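Local coordinates for protein BA_2500 (Bacillus anthracis, PDB 4GUC) that is of unknown function but consists of a small, mainly beta domain of the DUF5065 family, which is grouped with the E-set folds, at residues A[10-15]-A[108-113]; A[27-32]-A[40-45]; A[57-62]-A[97-102]. All blocks are in the same frame, centred on the assembly; numbering follows the deposited sequence. Where two conformers were deposited one is given.

Interaction 1: A[10-15]-A[108-113]; sequences TWRWQN and ENYYYG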
loop_
_atom_site.group_PDB
_atom_site.type_symbol
_atom_site.label_atom_id
_atom_site.label_comp_id
_atom_site.label_asym_id
_atom_site.label_seq_id
_atom_site.Cartn_x
_atom_site.Cartn_y
_atom_site.Cartn_z
ATOM N N THR A 10 -0.479 -12.316 -4.413
ATOM C CA THR A 10 -0.488 -13.361 -3.388
ATOM C C THR A 10 -0.931 -12.998 -1.971
ATOM O O THR A 10 -1.130 -13.878 -1.112
ATOM C CB THR A 10 0.967 -13.918 -3.184
ATOM O OG1 THR A 10 1.840 -12.873 -2.734
ATOM C CG2 THR A 10 1.530 -14.519 -4.445
ATOM N N TRP A 11 -1.109 -11.713 -1.712
ATOM C CA TRP A 11 -1.471 -11.260 -0.364
ATOM C C TRP A 11 -2.881 -11.697 0.023
ATOM O O TRP A 11 -3.744 -11.916 -0.817
ATOM C CB TRP A 11 -1.120 -9.795 -0.200
ATOM C CG TRP A 11 0.370 -9.585 -0.071
ATOM C CD1 TRP A 11 1.389 -10.448 -0.397
ATOM C CD2 TRP A 11 0.993 -8.335 0.230
ATOM N NE1 TRP A 11 2.610 -9.832 -0.215
ATOM C CE2 TRP A 11 2.396 -8.531 0.170
ATOM C CE3 TRP A 11 0.508 -7.091 0.628
ATOM C CZ2 TRP A 11 3.304 -7.500 0.460
ATOM C CZ3 TRP A 11 1.411 -6.080 0.880
ATOM C CH2 TRP A 11 2.776 -6.296 0.802
ATOM N N ARG A 12 -3.120 -11.784 1.318
ATOM C CA ARG A 12 -4.393 -12.291 1.798
ATOM C C ARG A 12 -5.661 -11.511 1.423
ATOM O O ARG A 12 -6.644 -12.123 1.005
ATOM C CB ARG A 12 -4.319 -12.494 3.312
ATOM C CG ARG A 12 -5.487 -13.324 3.848
ATOM C CD ARG A 12 -5.348 -13.629 5.332
ATOM N NE ARG A 12 -4.097 -14.320 5.629
ATOM C CZ ARG A 12 -3.926 -15.641 5.595
ATOM N NH1 ARG A 12 -4.927 -16.447 5.283
ATOM N NH2 ARG A 12 -2.747 -16.156 5.892
ATOM N N TRP A 13 -5.638 -10.191 1.551
ATOM C CA TRP A 13 -6.814 -9.364 1.263
ATOM C C TRP A 13 -6.706 -8.659 -0.081
ATOM O O TRP A 13 -5.886 -7.750 -0.255
ATOM C CB TRP A 13 -6.980 -8.348 2.389
ATOM C CG TRP A 13 -6.921 -8.965 3.744
ATOM C CD1 TRP A 13 -5.973 -8.744 4.705
ATOM C CD2 TRP A 13 -7.786 -9.983 4.258
ATOM N NE1 TRP A 13 -6.237 -9.515 5.809
ATOM C CE2 TRP A 13 -7.342 -10.288 5.556
ATOM C CE3 TRP A 13 -8.919 -10.641 3.760
ATOM C CZ2 TRP A 13 -7.983 -11.240 6.358
ATOM C CZ3 TRP A 13 -9.565 -11.584 4.559
ATOM C CH2 TRP A 13 -9.089 -11.879 5.843
ATOM N N GLN A 14 -7.581 -9.016 -1.015
ATOM C CA GLN A 14 -7.553 -8.410 -2.349
ATOM C C GLN A 14 -8.841 -7.665 -2.645
ATOM O O GLN A 14 -9.158 -7.384 -3.791
ATOM C CB GLN A 14 -7.362 -9.487 -3.409
ATOM C CG GLN A 14 -6.158 -10.393 -3.207
ATOM C CD GLN A 14 -4.866 -9.722 -3.438
ATOM O OE1 GLN A 14 -4.764 -8.784 -4.225
ATOM N NE2 GLN A 14 -3.836 -10.224 -2.787
ATOM N N ASN A 15 -9.609 -7.415 -1.596
ATOM C CA ASN A 15 -10.841 -6.671 -1.682
ATOM C C ASN A 15 -10.767 -5.593 -0.595
ATOM O O ASN A 15 -10.419 -5.914 0.544
ATOM C CB ASN A 15 -11.984 -7.675 -1.465
ATOM C CG ASN A 15 -13.282 -7.043 -1.381
ATOM O OD1 ASN A 15 -13.637 -6.538 -0.304
ATOM N ND2 ASN A 15 -14.082 -7.171 -2.429
ATOM N N GLU A 108 3.098 -12.572 9.177
ATOM C CA GLU A 108 1.773 -13.040 8.781
ATOM C C GLU A 108 0.708 -11.951 8.934
ATOM O O GLU A 108 -0.474 -12.204 8.667
ATOM C CB GLU A 108 1.351 -14.197 9.703
ATOM C CG GLU A 108 2.238 -15.415 9.715
ATOM C CD GLU A 108 2.159 -16.237 8.441
ATOM O OE1 GLU A 108 1.430 -15.815 7.506
ATOM O OE2 GLU A 108 2.791 -17.327 8.393
ATOM N N ASN A 109 1.102 -10.739 9.332
ATOM C CA ASN A 109 0.155 -9.659 9.579
ATOM C C ASN A 109 0.147 -8.593 8.504
ATOM O O ASN A 109 1.138 -8.369 7.808
ATOM C CB ASN A 109 0.492 -9.037 10.943
ATOM C CG ASN A 109 0.360 -10.041 12.098
ATOM O OD1 ASN A 109 -0.532 -10.897 12.105
ATOM N ND2 ASN A 109 1.274 -9.960 13.051
ATOM N N TYR A 110 -0.976 -7.901 8.402
ATOM C CA TYR A 110 -1.166 -6.855 7.421
ATOM C C TYR A 110 -1.597 -5.543 8.052
ATOM O O TYR A 110 -2.369 -5.537 9.010
ATOM C CB TYR A 110 -2.192 -7.259 6.377
ATOM C CG TYR A 110 -1.738 -8.421 5.517
ATOM C CD1 TYR A 110 -1.028 -8.215 4.355
ATOM C CD2 TYR A 110 -2.031 -9.721 5.866
ATOM C CE1 TYR A 110 -0.646 -9.275 3.558
ATOM C CE2 TYR A 110 -1.623 -10.777 5.102
ATOM C CZ TYR A 110 -0.909 -10.537 3.940
ATOM O OH TYR A 110 -0.528 -11.590 3.119
ATOM N N TYR A 111 -1.107 -4.461 7.458
ATOM C CA TYR A 111 -1.350 -3.073 7.862
ATOM C C TYR A 111 -1.709 -2.222 6.671
ATOM O O TYR A 111 -1.333 -2.587 5.539
ATOM C CB TYR A 111 -0.079 -2.511 8.510
ATOM C CG TYR A 111 0.382 -3.368 9.670
ATOM C CD1 TYR A 111 -0.052 -3.110 10.951
ATOM C CD2 TYR A 111 1.213 -4.471 9.468
ATOM C CE1 TYR A 111 0.328 -3.946 12.034
ATOM C CE2 TYR A 111 1.597 -5.293 10.520
ATOM C CZ TYR A 111 1.168 -5.020 11.788
ATOM O OH TYR A 111 1.577 -5.853 12.831
ATOM N N TYR A 112 -2.475 -1.149 6.847
ATOM C CA TYR A 112 -2.820 -0.308 5.701
ATOM C C TYR A 112 -2.979 1.127 6.154
ATOM O O TYR A 112 -3.079 1.386 7.353
ATOM C CB TYR A 112 -4.059 -0.848 4.978
ATOM C CG TYR A 112 -5.368 -0.612 5.668
ATOM C CD1 TYR A 112 -6.427 0.071 5.038
ATOM C CD2 TYR A 112 -5.575 -1.038 6.978
ATOM C CE1 TYR A 112 -7.630 0.315 5.708
ATOM C CE2 TYR A 112 -6.765 -0.809 7.622
ATOM C CZ TYR A 112 -7.781 -0.111 7.002
ATOM O OH TYR A 112 -8.949 0.089 7.706
ATOM N N GLY A 113 -2.992 2.058 5.205
ATOM C CA GLY A 113 -3.120 3.480 5.505
ATOM C C GLY A 113 -4.418 4.124 5.044
ATOM O O GLY A 113 -4.554 5.356 5.108
HETATM O O HOH W 1 -0.412 -14.457 6.413
HETATM O O HOH W 2 -3.177 -12.672 8.038
#
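R12 and Y110 are the closest backbone positions of this contact, and their CA atoms are still 8.5 Å apart. Segment 10-15 is an irregular loop, 108-113 runs along a strand, and the two backbones stay too far apart to pair. Side chains fill the gap. Y110 does most of the work. It sets out toward the loop, and its ring lies among W11, R12 and W13. The hydroxyl at its end accepts a hydrogen bond from the backbone of R12 (N to Y110 OH 3.2 Å, N-H...O 158°). W11 lies at the edge of the Y110 ring, with W11 CG 3.8 Å from Y110 CE1. The two rings meet obliquely, with planes at 59°. W13 turns its edge toward the face of Y110 in an offset edge-to-face pair, centroids 5.5 Å apart. R12 packs its CB against Y110 CE2 at 3.7 Å. Its CG is anti to the backbone N (chi1 -167°) and lies over the centre of the W13 ring. In the conformer described, the R12 guanidinium stays beyond salt-bridge distance of E108. Water 1 joins them, 2.9 Å from R12 NH2 and 2.5 Å from E108 OE1, and also donates to E108 O. Water 2 links R12 NE, weakly, to E108 O. The cluster is thus aromatic within, with water between the charged groups of R12 and E108. W11 also packs on strands 98-106 and 53-59 and makes a cation-pi contact with K55. W13 touches helix 16-22, which follows the loop, and the backbone of Y110 pairs with D24.

Interaction 2: A[27-32]-A[40-45]; sequences EELAVG and FDVTIY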
loop_
_atom_site.group_PDB
_atom_site.type_symbol
_atom_site.label_atom_id
_atom_site.label_comp_id
_atom_site.label_asym_id
_atom_site.label_seq_id
_atom_site.Cartn_x
_atom_site.Cartn_y
_atom_site.Cartn_z
ATOM N N GLU A 27 -1.255 5.048 11.058
ATOM C CA GLU A 27 -1.134 6.422 10.538
ATOM C C GLU A 27 0.097 6.716 9.716
ATOM O O GLU A 27 0.040 7.560 8.805
ATOM C CB GLU A 27 -1.363 7.427 11.688
ATOM C CG GLU A 27 -2.825 7.305 12.204
ATOM C CD GLU A 27 -3.230 8.190 13.372
ATOM O OE1 GLU A 27 -2.515 9.186 13.650
ATOM O OE2 GLU A 27 -4.307 7.872 13.987
ATOM N N GLU A 28 1.174 5.960 9.939
ATOM C CA GLU A 28 2.409 6.158 9.180
ATOM C C GLU A 28 2.198 5.836 7.698
ATOM O O GLU A 28 2.978 6.288 6.844
ATOM C CB GLU A 28 3.586 5.338 9.742
ATOM C CG GLU A 28 4.036 5.675 11.150
ATOM C CD GLU A 28 3.045 5.309 12.249
ATOM O OE1 GLU A 28 2.136 4.480 11.998
ATOM O OE2 GLU A 28 3.199 5.830 13.383
ATOM N N LEU A 29 1.186 5.012 7.381
ATOM C CA LEU A 29 0.892 4.696 5.988
ATOM C C LEU A 29 -0.131 5.619 5.326
ATOM O O LEU A 29 -0.404 5.522 4.124
ATOM C CB LEU A 29 0.390 3.263 5.812
ATOM C CG LEU A 29 1.398 2.142 5.892
ATOM C CD1 LEU A 29 0.706 0.767 5.959
ATOM C CD2 LEU A 29 2.310 2.229 4.647
ATOM N N ALA A 30 -0.742 6.524 6.104
ATOM C CA ALA A 30 -1.789 7.462 5.599
ATOM C C ALA A 30 -1.206 8.779 5.052
ATOM O O ALA A 30 -1.293 9.835 5.678
ATOM C CB ALA A 30 -2.810 7.734 6.693
ATOM N N VAL A 31 -0.784 8.709 3.792
ATOM C CA VAL A 31 -0.107 9.767 3.066
ATOM C C VAL A 31 -0.968 10.907 2.537
ATOM O O VAL A 31 -0.460 11.960 2.162
ATOM C CB VAL A 31 0.704 9.117 1.858
ATOM C CG1 VAL A 31 1.740 8.113 2.424
ATOM C CG2 VAL A 31 -0.197 8.383 0.844
ATOM N N GLY A 32 -2.266 10.651 2.475
ATOM C CA GLY A 32 -3.197 11.647 1.981
ATOM C C GLY A 32 -3.199 11.552 0.473
ATOM O O GLY A 32 -2.549 10.694 -0.110
ATOM N N PHE A 40 5.927 9.078 -2.701
ATOM C CA PHE A 40 5.387 8.334 -1.549
ATOM C C PHE A 40 6.644 8.046 -0.734
ATOM O O PHE A 40 7.573 7.454 -1.259
ATOM C CB PHE A 40 4.722 7.051 -2.051
ATOM C CG PHE A 40 4.244 6.131 -0.979
ATOM C CD1 PHE A 40 2.938 6.183 -0.503
ATOM C CD2 PHE A 40 5.104 5.199 -0.435
ATOM C CE1 PHE A 40 2.496 5.315 0.496
ATOM C CE2 PHE A 40 4.655 4.319 0.561
ATOM C CZ PHE A 40 3.347 4.384 1.009
ATOM N N ASP A 41 6.683 8.438 0.544
ATOM C CA ASP A 41 7.897 8.219 1.352
ATOM C C ASP A 41 7.477 8.125 2.802
ATOM O O ASP A 41 7.091 9.125 3.408
ATOM C CB ASP A 41 8.879 9.364 1.048
ATOM C CG ASP A 41 10.246 9.247 1.756
ATOM O OD1 ASP A 41 10.467 8.377 2.625
ATOM O OD2 ASP A 41 11.154 10.067 1.404
ATOM N N VAL A 42 7.529 6.911 3.333
ATOM C CA VAL A 42 7.137 6.625 4.709
ATOM C C VAL A 42 8.173 5.840 5.494
ATOM O O VAL A 42 8.889 5.019 4.932
ATOM C CB VAL A 42 5.791 5.838 4.733
ATOM C CG1 VAL A 42 4.700 6.639 3.958
ATOM C CG2 VAL A 42 5.915 4.467 4.108
ATOM N N THR A 43 8.225 6.063 6.807
ATOM C CA THR A 43 9.135 5.334 7.721
ATOM C C THR A 43 8.216 4.696 8.770
ATOM O O THR A 43 7.428 5.407 9.410
ATOM C CB THR A 43 10.213 6.210 8.356
ATOM O OG1 THR A 43 11.084 6.678 7.323
ATOM C CG2 THR A 43 11.048 5.398 9.374
ATOM N N ILE A 44 8.366 3.397 9.001
ATOM C CA ILE A 44 7.492 2.633 9.879
ATOM C C ILE A 44 8.244 1.680 10.780
ATOM O O ILE A 44 9.199 1.018 10.323
ATOM C CB ILE A 44 6.588 1.726 8.954
ATOM C CG1 ILE A 44 5.902 2.566 7.862
ATOM C CG2 ILE A 44 5.572 0.984 9.779
ATOM C CD1 ILE A 44 5.092 1.778 6.846
ATOM N N TYR A 45 7.868 1.593 12.053
ATOM C CA TYR A 45 8.478 0.622 12.955
ATOM C C TYR A 45 8.048 -0.785 12.518
ATOM O O TYR A 45 6.836 -1.053 12.427
ATOM C CB TYR A 45 8.061 0.849 14.407
ATOM C CG TYR A 45 8.469 -0.286 15.332
ATOM C CD1 TYR A 45 9.817 -0.511 15.649
ATOM C CD2 TYR A 45 7.512 -1.122 15.938
ATOM C CE1 TYR A 45 10.204 -1.499 16.470
ATOM C CE2 TYR A 45 7.905 -2.127 16.788
ATOM C CZ TYR A 45 9.258 -2.311 17.074
ATOM O OH TYR A 45 9.650 -3.323 17.954
HETATM O O HOH W 3 5.290 7.442 7.722
#
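E28 and I44 are the closest backbone positions, with CA atoms 6.2 Å apart, as the 3-10 turn 27-29 and the loop after it pass beside strand 40-45 with no direct hydrogen bond between them. V31 and F40 form the other close pair of positions. F40, V42 and I44 of the strand meet L29 and V31 of the loop. L29 reaches I44 with its CD2 branch, 3.6 Å from I44 CD1, and the two side chains cross at about a right angle. The same methyl comes to the edge of the F40 ring, 4.4 Å from F40 CZ. V31 uses CG1 twice. It lies 3.5 Å from F40 CE1 and 3.6 Å from V42 CG1, and it crosses both of these side chains at about a right angle. V42 CG1 also lies over one face of the F40 ring, toward its rim. With its CG anti to the backbone N (chi1 174°), F40 swings its ring to the loop, where CE1 meets V31. E28 lays its aliphatic part against the strand: CG is 3.8 Å from T43 O. The E28 carbonyl faces V42 CG1, with E28 O 3.4 Å from that methyl. It also accepts a hydrogen bond from water 3 (E28 O to water 2.7 Å), and that water takes a weak bond from T43 N. The backbone of F40, V42 and I44 pairs with strand 84-90, while L29, F40 and I44 pack on strand 98-106. The polar link identified between loop and strand is one water, bonded to E28 O and weakly to T43 N. The contact is therefore held mainly by apolar packing of L29, V31, F40, V42 and I44, consistent with a loop laid along a strand whose pairing bonds are made with strand 84-90.

Interaction 3: A[57-62]-A[97-102]; sequences YQLSGN and PGTYVA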
loop_
_atom_site.group_PDB
_atom_site.type_symbol
_atom_site.label_atom_id
_atom_site.label_comp_id
_atom_site.label_asym_id
_atom_site.label_seq_id
_atom_site.Cartn_x
_atom_site.Cartn_y
_atom_site.Cartn_z
ATOM N N TYR A 57 -1.831 -0.530 -4.208
ATOM C CA TYR A 57 -2.865 -1.111 -5.035
ATOM C C TYR A 57 -3.870 -0.051 -5.468
ATOM O O TYR A 57 -4.166 0.890 -4.730
ATOM C CB TYR A 57 -3.703 -2.121 -4.248
ATOM C CG TYR A 57 -3.043 -3.395 -3.730
ATOM C CD1 TYR A 57 -3.116 -4.578 -4.457
ATOM C CD2 TYR A 57 -2.431 -3.454 -2.486
ATOM C CE1 TYR A 57 -2.575 -5.770 -3.975
ATOM C CE2 TYR A 57 -1.886 -4.628 -2.003
ATOM C CZ TYR A 57 -1.976 -5.791 -2.732
ATOM O OH TYR A 57 -1.448 -6.919 -2.164
ATOM N N GLN A 58 -4.425 -0.213 -6.668
ATOM C CA GLN A 58 -5.480 0.641 -7.146
ATOM C C GLN A 58 -6.807 -0.063 -6.789
ATOM O O GLN A 58 -6.936 -1.285 -6.879
ATOM C CB GLN A 58 -5.416 0.808 -8.668
ATOM C CG GLN A 58 -6.467 1.736 -9.206
ATOM C CD GLN A 58 -6.536 1.731 -10.721
ATOM O OE1 GLN A 58 -7.340 0.980 -11.276
ATOM N NE2 GLN A 58 -5.638 2.424 -11.372
ATOM N N LEU A 59 -7.798 0.714 -6.361
ATOM C CA LEU A 59 -9.121 0.190 -6.022
ATOM C C LEU A 59 -10.020 0.452 -7.248
ATOM O O LEU A 59 -10.332 1.621 -7.553
ATOM C CB LEU A 59 -9.663 0.874 -4.748
ATOM C CG LEU A 59 -11.084 0.498 -4.289
ATOM C CD1 LEU A 59 -11.286 -0.971 -4.151
ATOM C CD2 LEU A 59 -11.432 1.181 -2.981
ATOM N N SER A 60 -10.459 -0.610 -7.925
ATOM C CA SER A 60 -11.297 -0.453 -9.089
ATOM C C SER A 60 -11.972 -1.760 -9.404
ATOM O O SER A 60 -11.499 -2.836 -9.052
ATOM C CB SER A 60 -10.504 0.082 -10.274
ATOM O OG SER A 60 -9.470 -0.790 -10.656
ATOM N N GLY A 61 -13.103 -1.657 -10.076
ATOM C CA GLY A 61 -13.859 -2.832 -10.440
ATOM C C GLY A 61 -15.313 -2.687 -10.052
ATOM O O GLY A 61 -15.733 -1.702 -9.446
ATOM N N ASN A 62 -16.079 -3.695 -10.411
ATOM C CA ASN A 62 -17.474 -3.709 -10.136
ATOM C C ASN A 62 -17.688 -4.132 -8.689
ATOM O O ASN A 62 -16.908 -4.876 -8.131
ATOM C CB ASN A 62 -18.157 -4.733 -11.048
ATOM C CG ASN A 62 -19.650 -4.701 -10.926
ATOM O OD1 ASN A 62 -20.212 -5.549 -10.270
ATOM N ND2 ASN A 62 -20.293 -3.655 -11.468
ATOM N N PRO A 97 -5.089 8.386 -12.787
ATOM C CA PRO A 97 -5.902 8.997 -11.746
ATOM C C PRO A 97 -6.990 8.049 -11.202
ATOM O O PRO A 97 -7.676 7.372 -11.959
ATOM C CB PRO A 97 -6.492 10.219 -12.443
ATOM C CG PRO A 97 -5.421 10.592 -13.433
ATOM C CD PRO A 97 -4.950 9.271 -13.958
ATOM N N GLY A 98 -7.093 7.965 -9.889
ATOM C CA GLY A 98 -8.082 7.101 -9.260
ATOM C C GLY A 98 -7.827 6.965 -7.779
ATOM O O GLY A 98 -7.151 7.815 -7.189
ATOM N N THR A 99 -8.379 5.906 -7.190
ATOM C CA THR A 99 -8.278 5.629 -5.762
ATOM C C THR A 99 -7.308 4.489 -5.533
ATOM O O THR A 99 -7.339 3.476 -6.236
ATOM C CB THR A 99 -9.661 5.313 -5.179
ATOM O OG1 THR A 99 -10.525 6.436 -5.416
ATOM C CG2 THR A 99 -9.612 5.023 -3.695
ATOM N N TYR A 100 -6.430 4.655 -4.541
ATOM C CA TYR A 100 -5.372 3.689 -4.202
ATOM C C TYR A 100 -5.273 3.433 -2.723
ATOM O O TYR A 100 -5.914 4.137 -1.950
ATOM C CB TYR A 100 -4.037 4.262 -4.701
ATOM C CG TYR A 100 -3.925 4.331 -6.213
ATOM C CD1 TYR A 100 -4.496 5.365 -6.936
ATOM C CD2 TYR A 100 -3.220 3.360 -6.916
ATOM C CE1 TYR A 100 -4.412 5.424 -8.337
ATOM C CE2 TYR A 100 -3.120 3.412 -8.302
ATOM C CZ TYR A 100 -3.732 4.441 -9.013
ATOM O OH TYR A 100 -3.611 4.487 -10.402
ATOM N N VAL A 101 -4.485 2.425 -2.352
ATOM C CA VAL A 101 -4.259 2.123 -0.939
ATOM C C VAL A 101 -2.899 1.505 -0.777
ATOM O O VAL A 101 -2.447 0.757 -1.647
ATOM C CB VAL A 101 -5.347 1.191 -0.308
ATOM C CG1 VAL A 101 -5.434 -0.145 -1.002
ATOM C CG2 VAL A 101 -5.135 1.019 1.216
ATOM N N ALA A 102 -2.196 1.868 0.304
ATOM C CA ALA A 102 -0.889 1.311 0.615
ATOM C C ALA A 102 -1.084 0.257 1.702
ATOM O O ALA A 102 -1.727 0.511 2.736
ATOM C CB ALA A 102 0.104 2.382 1.071
HETATM O O HOH W 4 -9.511 3.905 -9.009
#
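Q58 lies over one face of the Y100 ring: its CG is 4.1 Å from the ring centroid, a CH-pi contact. The amide of Q58 stands almost upright to that ring, with planes 82° apart. Its NE2 donates to Y100 OH at 3.1 Å (N-H...O 163°), and the hydroxyl lies close to the amide plane. Q58 reaches it because its CG is anti to the backbone N (chi1 -178°) and its chain stays extended. The other end of the amide is held too: S60 OG donates to Q58 OE1 at 2.8 Å, on a lone pair. Both bonds together fix how the amide is turned. Y100 OH also bonds to the backbone O of N96, and the Y100 ring makes an edge-to-face pair with Y72. At the edge of the Y57 ring lies V101 O. The hydroxyl of Y57 goes elsewhere, to D9.

The backbones pair antiparallel. Y57 and V101 form a hydrogen-bonded pair, with Y57 N to V101 O at 2.9 Å and V101 N to Y57 O at 2.8 Å. Q58 and Y100 follow as a non-hydrogen-bonded pair. L59 N then donates to T99 O at 2.8 Å. On the same two residues water 4 bridges L59 O and T99 N, in place of a direct backbone bond. On the face opposite Q58 and Y100, Y57 CB meets V101 CG1 at 4.2 Å. Helix 16-22 packs on L59 and V101 of this face. Strand 53-59 also pairs with 69-76, and 98-106 with 109-119. This is twisted antiparallel pairing within the mixed sheet, with a water let in at its L59 end, consistent with the immunoglobulin-like beta fold of the E-set clan.

Overall arrangement
Interactions 2 and 3 are both nested, one after the other along the chain, inside the long loop closed by interaction 1. The centres of interactions 1 and 3 are about 14 Å apart, those of 1 and 2 about 16 Å, and those of 2 and 3 about 18 Å. Strands 98-106 and 109-119 are neighbours in the mixed sheet and carry interactions 3 and 1. The strand of interaction 2 belongs to the separate two-stranded sheet with 84-90. The three contacts meet at A102: its CB packs on F40, and its O lies near L29 and G113. Together they join the N-terminal loop and both sheets into one compact domain.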